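Side-chain contacts in ATP-dependent Clp protease proteolytic subunit (Listeria monocytogenes, PDB 4JCQ), which probably cleaves misfolded and other proteins into small peptides as the serine-protease subunit of an ATP-dependent Clp complex built from heptameric rings: residues D68-H71 against D72-F76; E141-N144 against R145-E149; T151-S154 against Y155-S159; N171-D175 against Y176-N180. All coordinates share one frame; numbering follows the deposited sequence.

Interaction 1: residues D68-H71 against D72-F76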
# COMPACT_ATOMS: atom_id res chain seq x y z
N ASP H 68 -29.27 -2.78 -2.30
CA ASP H 68 -30.12 -3.53 -3.23
C ASP H 68 -29.38 -4.71 -3.85
O ASP H 68 -29.94 -5.81 -3.96
CB ASP H 68 -30.65 -2.60 -4.33
CG ASP H 68 -31.74 -1.66 -3.83
OD1 ASP H 68 -31.92 -0.58 -4.44
OD2 ASP H 68 -32.41 -1.98 -2.82
N THR H 69 -28.13 -4.49 -4.25
CA THR H 69 -27.29 -5.53 -4.84
C THR H 69 -27.04 -6.67 -3.85
O THR H 69 -27.22 -7.84 -4.19
CB THR H 69 -25.96 -4.97 -5.39
OG1 THR H 69 -26.23 -4.17 -6.55
CG2 THR H 69 -25.00 -6.08 -5.79
N ILE H 70 -26.63 -6.33 -2.63
CA ILE H 70 -26.36 -7.34 -1.60
C ILE H 70 -27.63 -8.12 -1.25
O ILE H 70 -27.60 -9.35 -1.16
CB ILE H 70 -25.70 -6.73 -0.34
CG1 ILE H 70 -24.35 -6.10 -0.70
CG2 ILE H 70 -25.51 -7.80 0.73
CD1 ILE H 70 -23.81 -5.15 0.35
N HIS H 71 -28.73 -7.40 -1.06
CA HIS H 71 -30.05 -8.02 -0.82
C HIS H 71 -30.37 -9.04 -1.89
O HIS H 71 -30.71 -10.18 -1.58
CB HIS H 71 -31.13 -6.95 -0.76
CG HIS H 71 -32.55 -7.50 -0.73
ND1 HIS H 71 -33.18 -7.91 -1.85
CD2 HIS H 71 -33.44 -7.68 0.32
CE1 HIS H 71 -34.42 -8.34 -1.53
NE2 HIS H 71 -34.58 -8.20 -0.20
N ASP H 72 -30.27 -8.62 -3.15
CA ASP H 72 -30.63 -9.48 -4.28
C ASP H 72 -29.66 -10.64 -4.49
O ASP H 72 -30.07 -11.73 -4.88
CB ASP H 72 -30.78 -8.65 -5.56
CG ASP H 72 -32.08 -7.85 -5.60
OD1 ASP H 72 -32.30 -7.14 -6.61
OD2 ASP H 72 -32.87 -7.92 -4.64
N MET H 73 -28.37 -10.41 -4.22
CA MET H 73 -27.36 -11.47 -4.33
C MET H 73 -27.59 -12.58 -3.30
O MET H 73 -27.38 -13.76 -3.60
CB MET H 73 -25.94 -10.91 -4.21
CG MET H 73 -25.44 -10.17 -5.45
SD MET H 73 -25.42 -11.13 -6.98
CE MET H 73 -24.45 -12.56 -6.51
N ILE H 74 -28.02 -12.19 -2.10
CA ILE H 74 -28.38 -13.13 -1.05
C ILE H 74 -29.51 -14.06 -1.51
O ILE H 74 -29.44 -15.27 -1.32
CB ILE H 74 -28.75 -12.41 0.27
CG1 ILE H 74 -27.49 -11.88 0.97
CG2 ILE H 74 -29.52 -13.32 1.21
CD1 ILE H 74 -27.75 -10.83 2.03
N LYS H 75 -30.54 -13.48 -2.13
CA LYS H 75 -31.66 -14.25 -2.65
C LYS H 75 -31.32 -15.02 -3.93
O LYS H 75 -31.92 -16.06 -4.21
CB LYS H 75 -32.88 -13.35 -2.88
CG LYS H 75 -33.55 -12.87 -1.60
CD LYS H 75 -34.96 -12.35 -1.88
CE LYS H 75 -35.70 -12.07 -0.59
NZ LYS H 75 -37.13 -11.74 -0.82
N PHE H 76 -30.36 -14.50 -4.70
CA PHE H 76 -29.98 -15.07 -5.99
C PHE H 76 -29.25 -16.41 -5.87
O PHE H 76 -29.57 -17.36 -6.59
CB PHE H 76 -29.15 -14.07 -6.80
CG PHE H 76 -28.69 -14.60 -8.14
CD1 PHE H 76 -29.57 -14.66 -9.21
CD2 PHE H 76 -27.37 -15.01 -8.32
CE1 PHE H 76 -29.15 -15.14 -10.45
CE2 PHE H 76 -26.95 -15.49 -9.55
CZ PHE H 76 -27.84 -15.55 -10.62
O HOH W 1 -36.52 -9.35 1.38

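Interaction 2: residues E141-N144 against R145-E149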
# COMPACT_ATOMS: atom_id res chain seq x y z
N GLU H 141 -41.53 3.74 -1.97
CA GLU H 141 -42.58 2.75 -2.16
C GLU H 141 -42.01 1.34 -2.34
O GLU H 141 -42.51 0.38 -1.75
CB GLU H 141 -43.48 3.12 -3.34
CG GLU H 141 -44.38 4.32 -3.09
CD GLU H 141 -45.17 4.76 -4.31
OE1 GLU H 141 -45.92 5.75 -4.19
OE2 GLU H 141 -45.04 4.13 -5.38
N ARG H 142 -40.95 1.23 -3.14
CA ARG H 142 -40.28 -0.05 -3.39
C ARG H 142 -39.71 -0.65 -2.11
O ARG H 142 -39.93 -1.82 -1.81
CB ARG H 142 -39.18 0.12 -4.45
CG ARG H 142 -38.43 -1.16 -4.80
CD ARG H 142 -37.35 -0.93 -5.85
NE ARG H 142 -36.34 0.06 -5.43
CZ ARG H 142 -35.28 -0.22 -4.68
NH1 ARG H 142 -34.43 0.75 -4.36
NH2 ARG H 142 -35.06 -1.45 -4.24
N ILE H 143 -38.98 0.16 -1.34
CA ILE H 143 -38.36 -0.30 -0.10
C ILE H 143 -39.41 -0.59 0.97
O ILE H 143 -39.28 -1.57 1.72
CB ILE H 143 -37.28 0.69 0.41
CG1 ILE H 143 -36.18 0.85 -0.64
CG2 ILE H 143 -36.68 0.21 1.73
CD1 ILE H 143 -35.30 2.07 -0.46
N ASN H 144 -40.46 0.23 1.04
CA ASN H 144 -41.58 0.00 1.96
C ASN H 144 -42.25 -1.35 1.74
O ASN H 144 -42.53 -2.07 2.70
CB ASN H 144 -42.62 1.12 1.87
CG ASN H 144 -42.20 2.40 2.58
OD1 ASN H 144 -41.26 2.40 3.38
ND2 ASN H 144 -42.89 3.49 2.29
N ARG H 145 -42.50 -1.69 0.47
CA ARG H 145 -43.10 -2.98 0.11
C ARG H 145 -42.17 -4.14 0.46
O ARG H 145 -42.63 -5.17 0.95
CB ARG H 145 -43.46 -3.02 -1.38
CG ARG H 145 -44.68 -2.18 -1.75
CD ARG H 145 -45.11 -2.43 -3.19
NE ARG H 145 -46.25 -1.60 -3.56
CZ ARG H 145 -46.17 -0.44 -4.21
NH1 ARG H 145 -44.99 0.04 -4.58
NH2 ARG H 145 -47.27 0.24 -4.50
N LEU H 146 -40.88 -3.97 0.20
CA LEU H 146 -39.87 -4.96 0.55
C LEU H 146 -39.89 -5.27 2.05
O LEU H 146 -39.96 -6.43 2.45
CB LEU H 146 -38.48 -4.48 0.11
CG LEU H 146 -37.28 -5.44 0.12
CD1 LEU H 146 -36.24 -4.99 -0.89
CD2 LEU H 146 -36.66 -5.56 1.50
N ILE H 147 -39.83 -4.23 2.87
CA ILE H 147 -39.80 -4.39 4.33
C ILE H 147 -41.13 -4.94 4.87
O ILE H 147 -41.13 -5.79 5.76
CB ILE H 147 -39.39 -3.07 5.05
CG1 ILE H 147 -37.97 -2.66 4.63
CG2 ILE H 147 -39.47 -3.23 6.56
CD1 ILE H 147 -37.56 -1.27 5.08
N ALA H 148 -42.25 -4.48 4.30
CA ALA H 148 -43.57 -4.98 4.69
C ALA H 148 -43.71 -6.49 4.46
O ALA H 148 -44.19 -7.21 5.35
CB ALA H 148 -44.67 -4.22 3.96
N GLU H 149 -43.29 -6.96 3.29
CA GLU H 149 -43.37 -8.38 2.94
C GLU H 149 -42.48 -9.25 3.84
O GLU H 149 -42.88 -10.34 4.24
CB GLU H 149 -43.01 -8.60 1.47
CG GLU H 149 -43.34 -9.99 0.95
CD GLU H 149 -42.81 -10.26 -0.45
OE1 GLU H 149 -43.03 -9.41 -1.35
OE2 GLU H 149 -42.19 -11.32 -0.66

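Interaction 3: residues T151-S154 against Y155-S159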
# COMPACT_ATOMS: atom_id res chain seq x y z
N THR H 151 -41.32 -8.52 6.96
CA THR H 151 -41.65 -8.43 8.39
C THR H 151 -43.05 -8.94 8.72
O THR H 151 -43.31 -9.40 9.83
CB THR H 151 -41.51 -6.99 8.93
OG1 THR H 151 -42.38 -6.11 8.20
CG2 THR H 151 -40.07 -6.50 8.83
N GLY H 152 -43.96 -8.83 7.75
CA GLY H 152 -45.36 -9.17 7.97
C GLY H 152 -46.18 -7.98 8.44
O GLY H 152 -47.39 -8.10 8.67
N GLN H 153 -45.52 -6.83 8.59
CA GLN H 153 -46.20 -5.58 8.95
C GLN H 153 -46.95 -5.04 7.74
O GLN H 153 -46.61 -5.35 6.59
CB GLN H 153 -45.19 -4.54 9.43
CG GLN H 153 -44.44 -4.89 10.71
CD GLN H 153 -45.25 -4.63 11.97
OE1 GLN H 153 -46.27 -3.94 11.94
NE2 GLN H 153 -44.78 -5.16 13.09
N SER H 154 -47.97 -4.23 7.99
CA SER H 154 -48.73 -3.57 6.93
C SER H 154 -47.87 -2.52 6.23
O SER H 154 -46.92 -2.00 6.81
CB SER H 154 -49.99 -2.92 7.49
OG SER H 154 -49.66 -1.81 8.31
N TYR H 155 -48.22 -2.22 4.98
CA TYR H 155 -47.54 -1.17 4.22
C TYR H 155 -47.57 0.16 4.97
O TYR H 155 -46.56 0.87 5.02
CB TYR H 155 -48.15 -1.01 2.82
CG TYR H 155 -47.46 0.05 1.99
CD1 TYR H 155 -46.39 -0.27 1.16
CD2 TYR H 155 -47.87 1.39 2.05
CE1 TYR H 155 -45.75 0.70 0.40
CE2 TYR H 155 -47.23 2.37 1.30
CZ TYR H 155 -46.17 2.02 0.48
OH TYR H 155 -45.54 2.99 -0.26
N GLU H 156 -48.73 0.49 5.54
CA GLU H 156 -48.94 1.76 6.24
C GLU H 156 -48.03 1.91 7.47
O GLU H 156 -47.50 3.00 7.71
CB GLU H 156 -50.41 1.92 6.64
CG GLU H 156 -50.81 3.34 6.99
CD GLU H 156 -52.30 3.50 7.23
OE1 GLU H 156 -52.67 4.20 8.20
OE2 GLU H 156 -53.10 2.94 6.46
N GLN H 157 -47.86 0.83 8.22
CA GLN H 157 -46.97 0.83 9.39
C GLN H 157 -45.52 1.06 8.97
O GLN H 157 -44.82 1.88 9.57
CB GLN H 157 -47.10 -0.48 10.18
CG GLN H 157 -46.31 -0.51 11.48
CD GLN H 157 -46.77 0.53 12.49
OE1 GLN H 157 -47.95 0.60 12.83
NE2 GLN H 157 -45.84 1.33 12.98
N ILE H 158 -45.08 0.35 7.93
CA ILE H 158 -43.72 0.47 7.41
C ILE H 158 -43.47 1.87 6.84
O ILE H 158 -42.44 2.49 7.12
CB ILE H 158 -43.41 -0.62 6.36
CG1 ILE H 158 -43.52 -2.02 6.97
CG2 ILE H 158 -42.03 -0.40 5.72
CD1 ILE H 158 -42.65 -2.27 8.19
N SER H 159 -44.44 2.37 6.06
CA SER H 159 -44.35 3.70 5.45
C SER H 159 -44.17 4.81 6.49
O SER H 159 -43.40 5.75 6.28
CB SER H 159 -45.60 3.98 4.61
OG SER H 159 -45.48 5.20 3.90

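Interaction 4: residues N171-D175 against Y176-N180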
# COMPACT_ATOMS: atom_id res chain seq x y z
N ASN H 171 -35.49 -6.90 21.52
CA ASN H 171 -36.82 -7.45 21.82
C ASN H 171 -37.93 -6.80 21.01
O ASN H 171 -38.85 -7.49 20.55
CB ASN H 171 -37.12 -7.36 23.32
CG ASN H 171 -36.33 -8.37 24.14
OD1 ASN H 171 -35.63 -8.01 25.09
ND2 ASN H 171 -36.44 -9.64 23.78
N GLU H 172 -37.85 -5.49 20.84
CA GLU H 172 -38.81 -4.75 20.01
C GLU H 172 -38.70 -5.13 18.54
O GLU H 172 -39.71 -5.21 17.84
CB GLU H 172 -38.62 -3.24 20.18
CG GLU H 172 -39.08 -2.69 21.52
CD GLU H 172 -38.77 -1.21 21.70
OE1 GLU H 172 -37.74 -0.74 21.17
OE2 GLU H 172 -39.57 -0.53 22.37
N ALA H 173 -37.48 -5.37 18.08
CA ALA H 173 -37.23 -5.78 16.70
C ALA H 173 -37.78 -7.18 16.43
O ALA H 173 -38.22 -7.48 15.32
CB ALA H 173 -35.74 -5.72 16.38
N LYS H 174 -37.76 -8.02 17.46
CA LYS H 174 -38.36 -9.35 17.40
C LYS H 174 -39.89 -9.24 17.30
O LYS H 174 -40.50 -9.90 16.46
CB LYS H 174 -37.96 -10.18 18.63
CG LYS H 174 -38.33 -11.65 18.56
CD LYS H 174 -37.82 -12.38 19.80
CE LYS H 174 -38.10 -13.88 19.72
NZ LYS H 174 -39.54 -14.21 19.87
N ASP H 175 -40.48 -8.40 18.14
CA ASP H 175 -41.93 -8.16 18.12
C ASP H 175 -42.40 -7.52 16.81
O ASP H 175 -43.52 -7.76 16.36
CB ASP H 175 -42.34 -7.27 19.30
CG ASP H 175 -42.10 -7.93 20.65
OD1 ASP H 175 -42.00 -7.19 21.66
OD2 ASP H 175 -42.00 -9.17 20.72
N TYR H 176 -41.52 -6.73 16.20
CA TYR H 176 -41.80 -6.04 14.94
C TYR H 176 -41.82 -7.00 13.75
O TYR H 176 -42.43 -6.71 12.72
CB TYR H 176 -40.76 -4.94 14.71
CG TYR H 176 -41.20 -3.83 13.79
CD1 TYR H 176 -41.91 -2.73 14.28
CD2 TYR H 176 -40.90 -3.86 12.43
CE1 TYR H 176 -42.32 -1.70 13.44
CE2 TYR H 176 -41.29 -2.84 11.58
CZ TYR H 176 -42.00 -1.76 12.09
OH TYR H 176 -42.39 -0.75 11.25
N GLY H 177 -41.14 -8.13 13.89
CA GLY H 177 -41.04 -9.12 12.81
C GLY H 177 -39.74 -9.05 12.02
O GLY H 177 -39.60 -9.71 10.99
N ILE H 178 -38.79 -8.26 12.51
CA ILE H 178 -37.46 -8.15 11.89
C ILE H 178 -36.60 -9.34 12.33
O ILE H 178 -36.11 -10.10 11.49
CB ILE H 178 -36.76 -6.82 12.26
CG1 ILE H 178 -37.57 -5.63 11.76
CG2 ILE H 178 -35.34 -6.78 11.69
CD1 ILE H 178 -37.24 -4.32 12.46
N VAL H 179 -36.44 -9.50 13.64
CA VAL H 179 -35.67 -10.59 14.22
C VAL H 179 -36.61 -11.75 14.56
O VAL H 179 -37.68 -11.53 15.12
CB VAL H 179 -34.93 -10.14 15.50
CG1 VAL H 179 -34.19 -11.30 16.15
CG2 VAL H 179 -33.96 -9.01 15.18
N ASN H 180 -36.21 -12.97 14.20
CA ASN H 180 -37.00 -14.15 14.55
C ASN H 180 -36.57 -14.77 15.88
O ASN H 180 -37.41 -15.16 16.69
CB ASN H 180 -36.92 -15.20 13.44
CG ASN H 180 -38.00 -16.27 13.57
OD1 ASN H 180 -37.70 -17.46 13.64
ND2 ASN H 180 -39.25 -15.84 13.59
O HOH W 2 -40.47 -12.33 15.05

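Interaction 1: residues D68-H71 against D72-F76
His71 donates from ND1 to Asp72 OD2, a bond of 2.8 Å between sequence neighbours. The acceptor lies in the ring plane, but ND1 meets OD2 on the anti side of the carboxylate and somewhat out of its plane, the two planes 61° apart. CG of His71 stands anti to the backbone N (chi1 171°), which swings the ring across toward the Asp72 carboxylate. With ND1 as donor, NE2 binds a water in the ring plane at 2.8 Å; Lys75 NZ reaches the same water only weakly. The extended Lys75 chain passes the ring obliquely, CE 4.0 Å from His71 NE2. All this sits on helix 64-76, the crossover helix of the beta-alpha-beta unit formed with strands 53-59 and 81-86 in the ClpP/crotonase fold. Regular i to i+4 bonds bind the turns, among them Met73 N to Thr69 O at 2.8 Å; Lys75 N to His71 O is weak. Apolar packing occupies another side: Ile70 CG2 meets Ile74 CD1 at 4.0 Å, and both side chains rest on Ile96 of helix 92-97. A second subunit takes up two further polar ends, its Asn110 N donating to Asp72 OD1 and its Thr86 hydroxyl bonding Thr69 OG1.

Interaction 2: residues E141-N144 against R145-E149
Ile143 and Ile147, one turn apart, lie side by side and point the same way, with CG2 of Ile143 3.8 Å from CD1 of Ile147. Both chains place CG1 beside the backbone N (chi1 -60° and -62°), and CG1 of Ile147 also rests 3.4 Å from Ile143 O. A second pair, Glu141 and Arg145, runs alongside in the same manner. Here the carboxylate and guanidinium planes are 83° apart, and OE2 of Glu141 stays 4.2 Å from Arg145 NH1, too far for a salt bridge; the closer touch is Arg145 NH1 on Glu141 CB at 3.6 Å. The attraction is therefore probably a loose electrostatic one. These pairs are i, i+4 neighbours on helix 133-151 of the ClpP fold, whose turns are tied by bonds such as Ile147 N to Ile143 O at 2.9 Å and Ala148 N to Asn144 O at 2.9 Å. Further out, Gln117 touches both isoleucines, and Leu98 also packs on Ile147. Asn144 OD1 is hydrogen-bonded to Thr162 OG1, on the side where helix 155-162 packs. Ile143 CG1 lies over one face of the Arg142 guanidinium, offset toward its rim, and NH2 of that group donates to Asn110 OD1 of the second subunit.

Interaction 3: residues T151-S154 against Y155-S159
Ser154 OG accepts from Gln157 N at 3.2 Å. This is an N-cap: Ser154 precedes helix 155-162, and its hydroxyl oxygen caps an amide of the first turn, where no preceding helical turn supplies an i-4 carbonyl. The hydroxyl reaches that amide because chi1 of 69° sets OG between the backbone N and the carbonyl carbon. OG also touches Gln157 CB at 3.4 Å. The first i to i+4 bond of the helix starts from the same residue, as Ile158 N donates to Ser154 O, nearly straight at 169°. An ST turn marks the other end of the link from helix 133-151: Gln153 N donates to Thr151 OG1 at 3.2 Å, while that hydroxyl also bonds Ile147 O one turn back. Between them Gly152 takes a positive phi, at which a side chain would run into the preceding carbonyl oxygen. Gln153 crosses Ile158 at about a right angle, and its bend at chi2 turns the amide alongside Gln157. The two amide planes are 72° apart, and the touch is between Gln153 OE1 and Gln157 CG at 3.5 Å. The two amide nitrogens bond elsewhere, Gln153 NE2 to Tyr176 O and Gln157 NE2 to Asp161 OD2. Ile158, which also packs on Ile115 and Tyr176, sends its terminal methyl back to the link, with CD1 3.6 Å from Gln153 CB and 3.8 Å from Thr151 OG1.

Interaction 4: residues N171-D175 against Y176-N180
Lys174, with CG anti to the backbone N (chi1 -170°), is carried along the returning chain at Val179 and Asn180; its side chain stays extended as far as CE, which comes 3.4 Å from Asn180 O, and bends only at chi4. Val179 holds CG2 beside its own backbone N and CG1 anti to it (chi1 177°), which brings CG2 to 3.9 Å from Ala173 CB. The carbonyl oxygen of Ala173 gathers the chain as it turns back. Ile178 N reaches it at 3.0 Å, nearly along the C=O axis, whereas Val179 N, at 3.2 Å, comes from above the carbonyl plane, so the two donors approach from different directions; Gly177 N adds a weak third bond. Gly177 N also donates to Lys174 O at 3.2 Å, again from above the carbonyl plane. This is a Schellman motif, with Gly177 at positive phi ending helix 170-176 and sending the chain toward strand 181-182, an outermost strand of the chain's parallel sheet. Further along, a CA-H...O contact runs from Lys174 CA to Val179 O at 3.2 Å, and one water donates to both Lys174 O and Val179 O, bridging the last turn and the returning chain. The apolar side, Ala173, Ile178 and Val179, packs on Tyr113 of strand 111-114, and Tyr97 covers Ile178 and Val179 as well. Tyr176 points its ring away from the turn, its hydroxyl bonded to Asp161, and Arg105 binds the carbonyl oxygens of Gly177 and Ile178. Glu172 forms a salt bridge with Arg138 of a third subunit.

In the fold
Interactions 2, 3 and 4 form a chain of touching neighbours, and interaction 1 joins it through interaction 2. There the Asp68 OD1 to Arg142 NH1 salt bridge spans 2.8 Å, and Leu146 packs on the His71 ring; interactions 1 and 2 both border the second subunit. Interactions 2 and 3 have centres about 8 Å apart, with Tyr155 lying against Glu141 and Asn144. Interactions 3 and 4, their centres about 13 Å apart, touch where Thr151 CG2 lies 3.9 Å from Gly177 O. The predicted catalytic residues lie close by: the side chain of Ile147 is about 8 Å from that of the nucleophile Ser91 and about 9 Å from that of His116.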